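Local coordinates for alkaline phosphatase (Antarctic bacterium, PDB 2W5V), which probably hydrolyses phosphate monoesters at alkaline pH, in the manner of its family, using zinc and magnesium ions, at residues B[54-59]-B[326-331]; B[156-161]-B[172-177]; B[269-274]-B[305-310]. The protein carries 1 engineered substitution. All blocks are in the same frame, centred on the assembly; numbering follows the deposited sequence.

Interactions 1 and 3 are neighbours, their centres 10 Å apart, and both meet the second subunit. Their loops run side by side: Gly329 N lies 2.7 Å from Ala310 O, a probable hydrogen bond, and Pro330 CB rests 3.7 Å from Phe307 CE1. A bound magnesium ion, probably the one at Asn266 and Ser268, is about 8 Å from the Leu270 side chain and about 10 Å from that of Pro330; a zinc ion of the active site, where Ser84 is modified as phosphoserine, is about 11 Å from the Leu270 side chain. Interaction 2 sits across the chain's centre, 41 Å from interaction 1 between centres, its Met158 side chain about 14 Å from a bound magnesium.

Interaction 1: residues B[54-59]-B[326-331]; sequences FYFKSG and TEIGPT. Unlike the reference sequence in segment 54-59: Ser58 (reference Glu).
Ile328 sets one branch against each of two neighbouring rings, CD1 on Tyr55 and CG2 on Phe56, where the loop after helix 47-52 meets the loop leading to strand 337-338 in this alkaline phosphatase fold. CD1 is the main bump: it lies over one face of the Tyr55 ring, 3.7 Å from the centroid and 20° off the normal, a CH-pi contact shifted toward the rim at CD2. The other branch, CG2, meets Phe56 differently, in the plane of that ring and at its edge. Both CB atoms point toward 326-331, and chi1 of -65° in each sets the ring beside its own backbone N. The second subunit packs here too: its Ala339 touches Tyr55 and Ile328, its Lys73 makes a cation-pi contact with the Tyr55 ring, and its Ser75 hydrogen-bonds Tyr55 OH. An alanine at Tyr55 would take away the platform under Ile328 CD1 and would probably leave Ser75 of the second subunit without this hydroxyl partner. Phe56 also packs on Ile271 of helix 267-291, and its leading atom CZ stands 4.0 Å from Ile328 CG2 and 4.4 Å from Pro330 CG.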
loop_
_atom_site.group_PDB
_atom_site.type_symbol
_atom_site.label_atom_id
_atom_site.label_comp_id
_atom_site.label_asym_id
_atom_site.label_seq_id
_atom_site.Cartn_x
_atom_site.Cartn_y
_atom_site.Cartn_z
ATOM N N PHE B 54 -6.612 -10.021 -6.263
ATOM C CA PHE B 54 -7.555 -9.318 -7.129
ATOM C C PHE B 54 -7.451 -9.795 -8.573
ATOM O O PHE B 54 -8.254 -9.395 -9.419
ATOM C CB PHE B 54 -7.335 -7.798 -7.065
ATOM C CG PHE B 54 -7.778 -7.179 -5.764
ATOM C CD1 PHE B 54 -7.010 -7.309 -4.623
ATOM C CD2 PHE B 54 -8.973 -6.484 -5.682
ATOM C CE1 PHE B 54 -7.420 -6.751 -3.421
ATOM C CE2 PHE B 54 -9.386 -5.926 -4.480
ATOM C CZ PHE B 54 -8.608 -6.059 -3.354
ATOM N N TYR B 55 -6.463 -10.645 -8.852
ATOM C CA TYR B 55 -6.239 -11.138 -10.215
ATOM C C TYR B 55 -6.178 -12.655 -10.317
ATOM O O TYR B 55 -6.461 -13.231 -11.377
ATOM C CB TYR B 55 -4.945 -10.557 -10.783
ATOM C CG TYR B 55 -4.991 -9.061 -10.976
ATOM C CD1 TYR B 55 -4.588 -8.205 -9.963
ATOM C CD2 TYR B 55 -5.452 -8.504 -12.164
ATOM C CE1 TYR B 55 -4.626 -6.840 -10.117
ATOM C CE2 TYR B 55 -5.501 -7.122 -12.332
ATOM C CZ TYR B 55 -5.087 -6.297 -11.298
ATOM O OH TYR B 55 -5.121 -4.926 -11.432
ATOM N N PHE B 56 -5.788 -13.308 -9.230
ATOM C CA PHE B 56 -5.550 -14.748 -9.269
ATOM C C PHE B 56 -6.429 -15.534 -8.306
ATOM O O PHE B 56 -6.140 -16.682 -7.991
ATOM C CB PHE B 56 -4.072 -15.043 -9.007
ATOM C CG PHE B 56 -3.165 -14.527 -10.078
ATOM C CD1 PHE B 56 -2.489 -13.335 -9.919
ATOM C CD2 PHE B 56 -3.004 -15.232 -11.261
ATOM C CE1 PHE B 56 -1.656 -12.857 -10.910
ATOM C CE2 PHE B 56 -2.173 -14.757 -12.253
ATOM C CZ PHE B 56 -1.499 -13.564 -12.078
ATOM N N LYS B 57 -7.505 -14.914 -7.844
ATOM C CA LYS B 57 -8.454 -15.613 -6.998
ATOM C C LYS B 57 -9.834 -15.592 -7.638
ATOM O O LYS B 57 -10.231 -14.595 -8.235
ATOM C CB LYS B 57 -8.522 -14.970 -5.611
ATOM C CG LYS B 57 -9.269 -15.826 -4.611
ATOM C CD LYS B 57 -9.279 -15.225 -3.221
ATOM C CE LYS B 57 -9.778 -16.266 -2.222
ATOM N NZ LYS B 57 -10.099 -15.692 -0.887
ATOM N N SER B 58 -10.565 -16.694 -7.519
ATOM C CA SER B 58 -11.951 -16.723 -7.961
ATOM C C SER B 58 -12.797 -15.875 -7.011
ATOM O O SER B 58 -12.722 -16.025 -5.791
ATOM C CB SER B 58 -12.467 -18.162 -8.003
ATOM O OG SER B 58 -13.875 -18.197 -8.141
ATOM N N GLY B 59 -13.590 -14.970 -7.568
ATOM C CA GLY B 59 -14.424 -14.104 -6.755
ATOM C C GLY B 59 -13.668 -12.945 -6.132
ATOM O O GLY B 59 -12.450 -12.833 -6.271
ATOM N N THR B 326 -1.700 -6.895 -21.577
ATOM C CA THR B 326 -3.030 -7.478 -21.400
ATOM C C THR B 326 -3.090 -8.394 -20.188
ATOM O O THR B 326 -4.099 -8.429 -19.497
ATOM C CB THR B 326 -3.512 -8.265 -22.630
ATOM O OG1 THR B 326 -2.524 -9.240 -22.987
ATOM C CG2 THR B 326 -3.750 -7.323 -23.793
ATOM N N GLU B 327 -2.002 -9.121 -19.928
ATOM C CA GLU B 327 -1.959 -10.087 -18.831
ATOM C C GLU B 327 -0.758 -9.876 -17.920
ATOM O O GLU B 327 0.185 -9.162 -18.260
ATOM C CB GLU B 327 -1.864 -11.522 -19.353
ATOM C CG GLU B 327 -2.972 -11.958 -20.289
ATOM C CD GLU B 327 -2.827 -13.416 -20.671
ATOM O OE1 GLU B 327 -2.924 -13.736 -21.875
ATOM O OE2 GLU B 327 -2.590 -14.242 -19.762
ATOM N N ILE B 328 -0.792 -10.555 -16.779
ATOM C CA ILE B 328 0.234 -10.423 -15.753
ATOM C C ILE B 328 1.166 -11.631 -15.706
ATOM O O ILE B 328 0.716 -12.777 -15.743
ATOM C CB ILE B 328 -0.414 -10.251 -14.367
ATOM C CG1 ILE B 328 -1.110 -8.895 -14.270
ATOM C CG2 ILE B 328 0.630 -10.399 -13.270
ATOM C CD1 ILE B 328 -2.072 -8.783 -13.086
ATOM N N GLY B 329 2.469 -11.363 -15.624
ATOM C CA GLY B 329 3.462 -12.389 -15.351
ATOM C C GLY B 329 4.288 -11.992 -14.133
ATOM O O GLY B 329 5.186 -11.156 -14.238
ATOM N N PRO B 330 3.978 -12.575 -12.963
ATOM C CA PRO B 330 4.665 -12.192 -11.720
ATOM C C PRO B 330 6.186 -12.315 -11.820
ATOM O O PRO B 330 6.684 -13.281 -12.393
ATOM C CB PRO B 330 4.112 -13.185 -10.693
ATOM C CG PRO B 330 2.777 -13.569 -11.231
ATOM C CD PRO B 330 2.940 -13.591 -12.731
ATOM N N THR B 331 6.900 -11.326 -11.292
ATOM C CA THR B 331 8.360 -11.341 -11.243
ATOM C C THR B 331 8.832 -11.070 -9.813
ATOM O O THR B 331 8.051 -10.640 -8.957
ATOM C CB THR B 331 8.981 -10.275 -12.182
ATOM O OG1 THR B 331 8.472 -8.978 -11.848
ATOM C CG2 THR B 331 8.653 -10.577 -13.638
#

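Interaction 2: residues B[156-161]-B[172-177]; sequences MDMTES and NYFTKR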
loop_
_atom_site.group_PDB
_atom_site.type_symbol
_atom_site.label_atom_id
_atom_site.label_comp_id
_atom_site.label_asym_id
_atom_site.label_seq_id
_atom_site.Cartn_x
_atom_site.Cartn_y
_atom_site.Cartn_z
ATOM N N MET B 156 9.326 -25.271 25.093
ATOM C CA MET B 156 9.228 -25.342 26.546
ATOM C C MET B 156 8.525 -24.106 27.119
ATOM O O MET B 156 7.778 -24.221 28.090
ATOM C CB MET B 156 10.612 -25.497 27.184
ATOM C CG MET B 156 10.563 -25.638 28.695
ATOM S SD MET B 156 9.944 -27.261 29.194
ATOM C CE MET B 156 11.244 -28.316 28.556
ATOM N N ASP B 157 8.770 -22.933 26.529
ATOM C CA ASP B 157 8.095 -21.701 26.954
ATOM C C ASP B 157 6.572 -21.806 26.811
ATOM O O ASP B 157 5.823 -21.221 27.600
ATOM C CB ASP B 157 8.594 -20.493 26.153
ATOM C CG ASP B 157 10.000 -20.057 26.547
ATOM O OD1 ASP B 157 10.495 -20.473 27.622
ATOM O OD2 ASP B 157 10.610 -19.282 25.777
ATOM N N MET B 158 6.120 -22.535 25.797
ATOM C CA MET B 158 4.687 -22.737 25.597
ATOM C C MET B 158 4.046 -23.299 26.861
ATOM O O MET B 158 2.955 -22.888 27.257
ATOM C CB MET B 158 4.428 -23.672 24.407
ATOM C CG MET B 158 2.959 -24.074 24.219
ATOM S SD MET B 158 1.943 -22.703 23.639
ATOM C CE MET B 158 2.346 -22.712 21.892
ATOM N N THR B 159 4.739 -24.231 27.503
ATOM C CA THR B 159 4.206 -24.890 28.687
ATOM C C THR B 159 4.084 -23.940 29.877
ATOM O O THR B 159 3.417 -24.259 30.860
ATOM C CB THR B 159 5.062 -26.121 29.092
ATOM O OG1 THR B 159 6.230 -25.688 29.805
ATOM C CG2 THR B 159 5.468 -26.914 27.851
ATOM N N GLU B 160 4.731 -22.781 29.789
ATOM C CA GLU B 160 4.709 -21.807 30.880
ATOM C C GLU B 160 3.888 -20.574 30.496
ATOM O O GLU B 160 3.797 -19.609 31.254
ATOM C CB GLU B 160 6.131 -21.370 31.236
ATOM C CG GLU B 160 7.114 -22.510 31.491
ATOM C CD GLU B 160 8.558 -22.110 31.206
ATOM O OE1 GLU B 160 8.792 -20.932 30.853
ATOM O OE2 GLU B 160 9.459 -22.971 31.328
ATOM N N SER B 161 3.302 -20.610 29.307
ATOM C CA SER B 161 2.590 -19.450 28.788
ATOM C C SER B 161 1.147 -19.412 29.276
ATOM O O SER B 161 0.677 -20.340 29.927
ATOM C CB SER B 161 2.622 -19.443 27.257
ATOM O OG SER B 161 1.757 -20.433 26.726
ATOM N N ASN B 172 7.732 -31.975 16.265
ATOM C CA ASN B 172 9.129 -32.315 16.490
ATOM C C ASN B 172 9.743 -31.594 17.689
ATOM O O ASN B 172 10.527 -32.177 18.439
ATOM C CB ASN B 172 9.968 -32.025 15.238
ATOM C CG ASN B 172 9.888 -33.138 14.205
ATOM O OD1 ASN B 172 9.350 -34.213 14.472
ATOM N ND2 ASN B 172 10.431 -32.881 13.016
ATOM N N TYR B 173 9.396 -30.323 17.868
ATOM C CA TYR B 173 10.005 -29.512 18.930
ATOM C C TYR B 173 9.489 -29.871 20.324
ATOM O O TYR B 173 10.042 -29.434 21.341
ATOM C CB TYR B 173 9.836 -28.023 18.608
ATOM C CG TYR B 173 10.428 -27.709 17.256
ATOM C CD1 TYR B 173 9.631 -27.662 16.117
ATOM C CD2 TYR B 173 11.798 -27.522 17.107
ATOM C CE1 TYR B 173 10.183 -27.409 14.870
ATOM C CE2 TYR B 173 12.355 -27.263 15.867
ATOM C CZ TYR B 173 11.545 -27.211 14.755
ATOM O OH TYR B 173 12.102 -26.961 13.524
ATOM N N PHE B 174 8.450 -30.695 20.363
ATOM C CA PHE B 174 7.880 -31.168 21.621
ATOM C C PHE B 174 8.203 -32.637 21.938
ATOM O O PHE B 174 8.285 -33.021 23.108
ATOM C CB PHE B 174 6.361 -30.969 21.613
ATOM C CG PHE B 174 5.940 -29.531 21.607
ATOM C CD1 PHE B 174 5.620 -28.883 22.789
ATOM C CD2 PHE B 174 5.869 -28.820 20.421
ATOM C CE1 PHE B 174 5.232 -27.553 22.787
ATOM C CE2 PHE B 174 5.483 -27.488 20.412
ATOM C CZ PHE B 174 5.161 -26.856 21.596
ATOM N N THR B 175 8.382 -33.459 20.910
ATOM C CA THR B 175 8.496 -34.900 21.123
ATOM C C THR B 175 9.730 -35.557 20.510
ATOM O O THR B 175 9.957 -36.750 20.710
ATOM C CB THR B 175 7.269 -35.641 20.579
ATOM O OG1 THR B 175 7.294 -35.609 19.147
ATOM C CG2 THR B 175 5.988 -35.005 21.087
ATOM N N LYS B 176 10.507 -34.800 19.748
ATOM C CA LYS B 176 11.723 -35.338 19.148
ATOM C C LYS B 176 12.830 -34.304 19.234
ATOM O O LYS B 176 13.321 -33.808 18.218
ATOM C CB LYS B 176 11.469 -35.768 17.700
ATOM C CG LYS B 176 10.401 -36.851 17.578
ATOM C CD LYS B 176 10.144 -37.255 16.137
ATOM C CE LYS B 176 8.971 -38.223 16.050
ATOM N NZ LYS B 176 8.717 -38.680 14.655
ATOM N N ARG B 177 13.208 -33.987 20.469
ATOM C CA ARG B 177 14.131 -32.896 20.759
ATOM C C ARG B 177 15.552 -33.413 20.942
ATOM O O ARG B 177 15.762 -34.585 21.260
ATOM C CB ARG B 177 13.688 -32.167 22.029
ATOM C CG ARG B 177 12.258 -31.633 21.988
ATOM C CD ARG B 177 11.684 -31.437 23.391
ATOM N NE ARG B 177 12.561 -30.640 24.245
ATOM C CZ ARG B 177 12.519 -29.313 24.345
ATOM N NH1 ARG B 177 11.638 -28.607 23.638
ATOM N NH2 ARG B 177 13.364 -28.688 25.151
#
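With chi1 at -177° the Met156 chain first runs out opposite its main-chain nitrogen, then bends at chi2 and chi3, which brings its CE methyl over one face of the Arg177 guanidinium, 4.0 Å from NH2. Arg177 comes to meet it with a kink of its own at chi3 (52°), and the two side chains run at about a right angle to each other. The flat group is held from its edge: NH1 donates to Tyr173 O at 2.9 Å, with the carbonyl pointing almost straight at the nitrogen and lying close to the guanidinium plane. NH1 also bonds Glu152 O, and NH2 makes a salt bridge with Asp179, so the methyl lies over a group whose rotation is largely fixed by these partners.

Within the alkaline phosphatase fold, the contact joins helix 151-158 to the short helix 172-175, with strand 165-169 of the large mainly parallel sheet between them in the chain. Asp157, next to Met156, is with His144 and Glu153 a ligand of a further magnesium site of this protein, though no ion is bound there in this chain. Helix 183-188 closes over the same junction, its Val183 touching Met156, Thr159 and Arg177.

Phe174 turns a ring edge to Met158, whose CB lies near the ring plane at 4.3 Å from CE1. Met158 itself opens a type I beta turn that ends at Ser161, and side-chain hydroxyls bind two main-chain carbonyls. Thr159 OG1 donates to Met156 O at 2.7 Å, in the carbonyl plane, while Met158 O receives both the backbone N and the OG of Ser161.

Interaction 3: residues B[269-274]-B[305-310]; sequences YLISEI and GGFTLA
Leu270 lays its CD2 methyl almost squarely over the centre of one face of the Phe307 ring, 4.2 Å from the centroid and only 8° off the normal, a CH-pi contact. Its other methyl comes in as well: CD1 sits near the root of the ring, 3.7 Å from CD1 of Phe307, which carries the 305-310 side of the contact. Each residue extends its side chain with CG anti to the backbone N (Leu270 chi1 -171°, Phe307 chi1 180°), and the two meet at an oblique angle. One helical position on, Ile271 adds a looser touch at the far end of the ring, its CG1 4.5 Å from Phe307 CZ.

Within the alkaline phosphatase fold, this ties the start of helix 267-291, where Ser268 and, just ahead of the helix, Asn266 bind a magnesium ion, to the loop between strands 303-304 and 311-315. Gln49 of helix 47-52 touches Leu270 and Phe307 alike, so helix 47-52 packs against the same junction. Two glycines with positive phi, Gly305 and Gly306, lead into Phe307; at the backbone angles of Gly305 a beta carbon would collide with the preceding carbonyl oxygen. Just past the ring Thr308 OG1 donates to Gly306 O at 2.9 Å, from above the carbonyl plane, and Leu309 then centres an inverse gamma turn.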
loop_
_atom_site.group_PDB
_atom_site.type_symbol
_atom_site.label_atom_id
_atom_site.label_comp_id
_atom_site.label_asym_id
_atom_site.label_seq_id
_atom_site.Cartn_x
_atom_site.Cartn_y
_atom_site.Cartn_z
ATOM N N TYR B 269 3.112 -20.781 -5.461
ATOM C CA TYR B 269 3.187 -21.057 -4.027
ATOM C C TYR B 269 2.698 -19.827 -3.263
ATOM O O TYR B 269 1.787 -19.912 -2.429
ATOM C CB TYR B 269 4.636 -21.392 -3.667
ATOM C CG TYR B 269 4.910 -21.828 -2.238
ATOM C CD1 TYR B 269 3.882 -22.184 -1.368
ATOM C CD2 TYR B 269 6.220 -21.919 -1.775
ATOM C CE1 TYR B 269 4.158 -22.595 -0.060
ATOM C CE2 TYR B 269 6.502 -22.329 -0.476
ATOM C CZ TYR B 269 5.469 -22.666 0.372
ATOM O OH TYR B 269 5.762 -23.071 1.657
ATOM N N LEU B 270 3.299 -18.678 -3.568
ATOM C CA LEU B 270 2.935 -17.418 -2.928
ATOM C C LEU B 270 1.444 -17.144 -3.089
ATOM O O LEU B 270 0.739 -16.857 -2.116
ATOM C CB LEU B 270 3.741 -16.273 -3.540
ATOM C CG LEU B 270 3.667 -14.901 -2.875
ATOM C CD1 LEU B 270 4.921 -14.106 -3.218
ATOM C CD2 LEU B 270 2.398 -14.146 -3.298
ATOM N N ILE B 271 0.965 -17.248 -4.324
ATOM C CA ILE B 271 -0.422 -16.931 -4.633
ATOM C C ILE B 271 -1.423 -17.842 -3.917
ATOM O O ILE B 271 -2.415 -17.369 -3.352
ATOM C CB ILE B 271 -0.670 -16.953 -6.153
ATOM C CG1 ILE B 271 0.006 -15.745 -6.800
ATOM C CG2 ILE B 271 -2.157 -16.930 -6.448
ATOM C CD1 ILE B 271 0.009 -15.785 -8.312
ATOM N N SER B 272 -1.168 -19.145 -3.927
ATOM C CA SER B 272 -2.086 -20.073 -3.275
ATOM C C SER B 272 -2.109 -19.837 -1.764
ATOM O O SER B 272 -3.155 -19.975 -1.121
ATOM C CB SER B 272 -1.751 -21.538 -3.604
ATOM O OG SER B 272 -0.421 -21.867 -3.253
ATOM N N GLU B 273 -0.964 -19.469 -1.195
ATOM C CA GLU B 273 -0.909 -19.251 0.249
ATOM C C GLU B 273 -1.664 -17.978 0.649
ATOM O O GLU B 273 -2.375 -17.961 1.654
ATOM C CB GLU B 273 0.536 -19.217 0.758
ATOM C CG GLU B 273 1.320 -20.536 0.580
ATOM C CD GLU B 273 0.717 -21.719 1.341
ATOM O OE1 GLU B 273 0.270 -21.536 2.490
ATOM O OE2 GLU B 273 0.704 -22.846 0.794
ATOM N N ILE B 274 -1.525 -16.912 -0.126
ATOM C CA ILE B 274 -2.214 -15.682 0.254
ATOM C C ILE B 274 -3.707 -15.766 -0.063
ATOM O O ILE B 274 -4.521 -15.154 0.621
ATOM C CB ILE B 274 -1.572 -14.405 -0.327
ATOM C CG1 ILE B 274 -2.163 -13.171 0.368
ATOM C CG2 ILE B 274 -1.769 -14.335 -1.822
ATOM C CD1 ILE B 274 -1.459 -11.875 0.040
ATOM N N GLY B 305 10.699 -10.804 -1.334
ATOM C CA GLY B 305 10.915 -11.214 -2.711
ATOM C C GLY B 305 10.805 -10.120 -3.761
ATOM O O GLY B 305 11.211 -10.317 -4.904
ATOM N N GLY B 306 10.264 -8.962 -3.387
ATOM C CA GLY B 306 10.030 -7.915 -4.366
ATOM C C GLY B 306 9.019 -8.388 -5.399
ATOM O O GLY B 306 9.124 -8.066 -6.579
ATOM N N PHE B 307 8.050 -9.179 -4.946
ATOM C CA PHE B 307 6.977 -9.689 -5.803
ATOM C C PHE B 307 6.333 -8.536 -6.580
ATOM O O PHE B 307 5.995 -7.495 -6.011
ATOM C CB PHE B 307 5.946 -10.428 -4.932
ATOM C CG PHE B 307 4.769 -11.007 -5.688
ATOM C CD1 PHE B 307 4.891 -12.191 -6.420
ATOM C CD2 PHE B 307 3.525 -10.398 -5.613
ATOM C CE1 PHE B 307 3.801 -12.734 -7.084
ATOM C CE2 PHE B 307 2.425 -10.927 -6.283
ATOM C CZ PHE B 307 2.560 -12.101 -7.017
ATOM N N THR B 308 6.174 -8.726 -7.887
ATOM C CA THR B 308 5.682 -7.669 -8.761
ATOM C C THR B 308 4.705 -8.227 -9.802
ATOM O O THR B 308 4.967 -9.264 -10.420
ATOM C CB THR B 308 6.858 -6.974 -9.452
ATOM O OG1 THR B 308 7.690 -6.373 -8.452
ATOM C CG2 THR B 308 6.378 -5.904 -10.417
ATOM N N LEU B 309 3.574 -7.547 -9.977
ATOM C CA LEU B 309 2.563 -7.962 -10.954
ATOM C C LEU B 309 2.885 -7.353 -12.327
ATOM O O LEU B 309 2.134 -6.528 -12.860
ATOM C CB LEU B 309 1.156 -7.563 -10.486
ATOM C CG LEU B 309 0.714 -8.259 -9.193
ATOM C CD1 LEU B 309 -0.641 -7.750 -8.732
ATOM C CD2 LEU B 309 0.679 -9.767 -9.395
ATOM N N ALA B 310 4.016 -7.772 -12.882
ATOM C CA ALA B 310 4.518 -7.240 -14.144
ATOM C C ALA B 310 3.692 -7.728 -15.320
ATOM O O ALA B 310 2.952 -8.712 -15.214
ATOM C CB ALA B 310 5.994 -7.635 -14.342
#